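Local coordinates for mandelate racemase/muconate lactonizing enzyme family protein (Roseovarius nubinhibens ISM, PDB 3U4F), which is a magnesium-binding member of the enolase superfamily, probably a hydro-lyase or a related enzyme of the mandelate racemase group, at residues Gly51-Thr55 and Tyr56-Ile60. Residues are numbered along the deposited sequence; the frame is centred on the assembly and turned at random.
Sequences GQVST and YHSDI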
ATOM      1  N   GLY A  51     -12.224  -8.230 -17.733  1.00  8.05           N
ATOM      2  CA  GLY A  51     -10.870  -8.178 -17.165  1.00  6.84           C
ATOM      3  C   GLY A  51     -10.854  -8.962 -15.858  1.00  6.85           C
ATOM      4  O   GLY A  51     -11.824  -9.685 -15.533  1.00  6.96           O
ATOM      5  N   GLN A  52      -9.762  -8.846 -15.118  1.00  6.14           N
ATOM      6  CA  GLN A  52      -9.620  -9.582 -13.862  1.00  7.00           C
ATOM      7  C   GLN A  52      -8.869  -8.718 -12.885  1.00  7.18           C
ATOM      8  O   GLN A  52      -7.910  -8.034 -13.258  1.00  6.32           O
ATOM      9  CB  GLN A  52      -8.884 -10.907 -14.087  1.00  7.63           C
ATOM     10  CG  GLN A  52      -8.846 -11.846 -12.871  1.00  4.89           C
ATOM     11  CD  GLN A  52      -7.733 -12.864 -13.021  1.00  6.57           C
ATOM     12  OE1 GLN A  52      -7.841 -13.789 -13.815  1.00  5.26           O
ATOM     13  NE2 GLN A  52      -6.642 -12.670 -12.273  1.00  6.78           N
ATOM     14  N   VAL A  53      -9.353  -8.665 -11.644  1.00  7.74           N
ATOM     15  CA  VAL A  53      -8.528  -8.111 -10.570  1.00  7.40           C
ATOM     16  C   VAL A  53      -7.418  -9.104 -10.199  1.00  7.43           C
ATOM     17  O   VAL A  53      -7.474 -10.300 -10.534  1.00  7.17           O
ATOM     18  CB  VAL A  53      -9.390  -7.752  -9.318  1.00  6.51           C
ATOM     19  CG1 VAL A  53     -10.451  -6.677  -9.669  1.00  6.88           C
ATOM     20  CG2 VAL A  53     -10.034  -9.011  -8.712  1.00  8.90           C
ATOM     21  N   SER A  54      -6.414  -8.642  -9.461  1.00  7.94           N
ATOM     22  CA  SER A  54      -5.439  -9.597  -8.966  1.00  8.93           C
ATOM     23  C   SER A  54      -6.087 -10.720  -8.164  1.00  8.81           C
ATOM     24  O   SER A  54      -7.076 -10.497  -7.438  1.00  8.77           O
ATOM     25  CB  SER A  54      -4.365  -8.915  -8.103  1.00  9.53           C
ATOM     26  OG  SER A  54      -3.519  -9.927  -7.612  1.00 13.36           O
ATOM     27  N   THR A  55      -5.527 -11.925  -8.297  1.00  7.41           N
ATOM     28  CA  THR A  55      -5.875 -13.056  -7.442  1.00  7.77           C
ATOM     29  C   THR A  55      -5.434 -12.782  -6.013  1.00  8.38           C
ATOM     30  O   THR A  55      -4.606 -11.899  -5.784  1.00  7.84           O
ATOM     31  CB  THR A  55      -5.186 -14.343  -7.905  1.00  8.13           C
ATOM     32  OG1 THR A  55      -3.795 -14.074  -8.153  1.00  8.25           O
ATOM     33  CG2 THR A  55      -5.839 -14.861  -9.213  1.00  8.96           C
ATOM     34  N   TYR A  56      -6.096 -13.502  -5.104  1.00  8.46           N
ATOM     35  CA  TYR A  56      -5.839 -13.626  -3.658  1.00 10.14           C
ATOM     36  C   TYR A  56      -6.578 -12.515  -2.910  1.00  8.73           C
ATOM     37  O   TYR A  56      -6.320 -11.333  -3.124  1.00  8.41           O
ATOM     38  CB  TYR A  56      -4.354 -13.701  -3.307  1.00 11.20           C
ATOM     39  CG  TYR A  56      -3.590 -14.753  -4.110  1.00 15.92           C
ATOM     40  CD1 TYR A  56      -3.853 -16.113  -3.941  1.00 19.31           C
ATOM     41  CD2 TYR A  56      -2.595 -14.377  -5.026  1.00 19.31           C
ATOM     42  CE1 TYR A  56      -3.144 -17.088  -4.685  1.00 21.79           C
ATOM     43  CE2 TYR A  56      -1.880 -15.342  -5.762  1.00 22.14           C
ATOM     44  CZ  TYR A  56      -2.161 -16.683  -5.583  1.00 21.91           C
ATOM     45  OH  TYR A  56      -1.459 -17.610  -6.332  1.00 26.17           O
ATOM     46  N   HIS A  57      -7.538 -12.931  -2.091  1.00  7.92           N
ATOM     47  CA  HIS A  57      -8.439 -12.000  -1.405  1.00  7.52           C
ATOM     48  C   HIS A  57      -9.168 -11.087  -2.407  1.00  7.19           C
ATOM     49  O   HIS A  57      -9.398  -9.912  -2.162  1.00  5.35           O
ATOM     50  CB  HIS A  57      -7.674 -11.242  -0.275  1.00  7.40           C
ATOM     51  CG  HIS A  57      -6.953 -12.167   0.667  1.00  8.56           C
ATOM     52  ND1 HIS A  57      -5.659 -11.947   1.106  1.00 11.06           N
ATOM     53  CD2 HIS A  57      -7.323 -13.360   1.191  1.00  8.27           C
ATOM     54  CE1 HIS A  57      -5.273 -12.950   1.879  1.00  4.56           C
ATOM     55  NE2 HIS A  57      -6.259 -13.823   1.941  1.00 14.98           N
ATOM     56  N   SER A  58      -9.562 -11.669  -3.544  1.00  7.12           N
ATOM     57  CA  SER A  58     -10.156 -10.887  -4.626  1.00  6.97           C
ATOM     58  C   SER A  58     -11.496 -10.283  -4.224  1.00  7.44           C
ATOM     59  O   SER A  58     -11.898  -9.286  -4.784  1.00  6.73           O
ATOM     60  CB  SER A  58     -10.328 -11.745  -5.869  1.00  6.96           C
ATOM     61  OG  SER A  58      -9.064 -12.228  -6.276  1.00  7.41           O
ATOM     62  N   ASP A  59     -12.160 -10.893  -3.243  1.00  7.28           N
ATOM     63  CA  ASP A  59     -13.435 -10.351  -2.743  1.00  8.57           C
ATOM     64  C   ASP A  59     -13.217  -9.009  -2.043  1.00  8.14           C
ATOM     65  O   ASP A  59     -14.027  -8.098  -2.202  1.00  9.46           O
ATOM     66  CB  ASP A  59     -14.167 -11.352  -1.826  1.00  9.26           C
ATOM     67  CG  ASP A  59     -13.335 -11.784  -0.629  1.00 10.50           C
ATOM     68  OD1 ASP A  59     -12.102 -11.981  -0.759  1.00  8.12           O
ATOM     69  OD2 ASP A  59     -13.924 -11.926   0.472  1.00 11.88           O
ATOM     70  N   ILE A  60     -12.113  -8.869  -1.304  1.00  7.15           N
ATOM     71  CA  ILE A  60     -11.778  -7.578  -0.680  1.00  6.49           C
ATOM     72  C   ILE A  60     -11.433  -6.604  -1.779  1.00  6.24           C
ATOM     73  O   ILE A  60     -11.922  -5.470  -1.810  1.00  6.56           O
ATOM     74  CB  ILE A  60     -10.608  -7.736   0.305  1.00  5.79           C
ATOM     75  CG1 ILE A  60     -10.941  -8.845   1.335  1.00  7.95           C
ATOM     76  CG2 ILE A  60     -10.299  -6.402   0.995  1.00  6.73           C
ATOM     77  CD1 ILE A  60      -9.884  -9.011   2.447  1.00  9.52           C
TER
HETATM   78  O   HOH W   1      -6.596  -9.319  -4.923  1.00  9.35           O
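Y56 lies alongside T55, the two side chains pointing the same way, and CB of T55 sits over one face of the Y56 ring in a CH-pi contact, 4.1 Å from the centroid and displaced toward the rim. With chi1 of 47°, OG1 of T55 is wedged between its own N and carbonyl carbon, which brings it to 3.3 Å from CE2 of Y56. That hydroxyl and Y56 OH both hydrogen-bond to ND2 of N310 in the barrel domain. Were Y56 an alanine, the aromatic face beside T55 CB would be gone and N310 ND2 would probably lose one of these two oxygen partners. Just before Y56, S54 directs its OG to T55 O, 2.9 Å away. The backbone of Y56 takes part as well: a water lies within hydrogen-bonding distance of both Y56 O (2.7 Å) and S54 O (2.8 Å), probably sharing its protons among them and other acceptors. H57 follows as the N-cap residue of helix 58-73. In the first turn of that helix, S58 sends OG back to S54 O, also at 2.9 Å, meeting a lone pair in the carbonyl plane, while its CB packs 4.0 Å from CG2 of V53. D59 OD2 forms a salt bridge with R67 of the second subunit. Residues 51-60 thus carry the chain from strand 48-52 of the capping domain into its first long helix, with the Y56 side chain about 9 Å from the bound guanidine. Two serine hydroxyls turn back onto carbonyls of the bend, S54 O and T55 O, whereas the hydroxyls of T55 and Y56 reach across to N310 and tie the bend to the barrel.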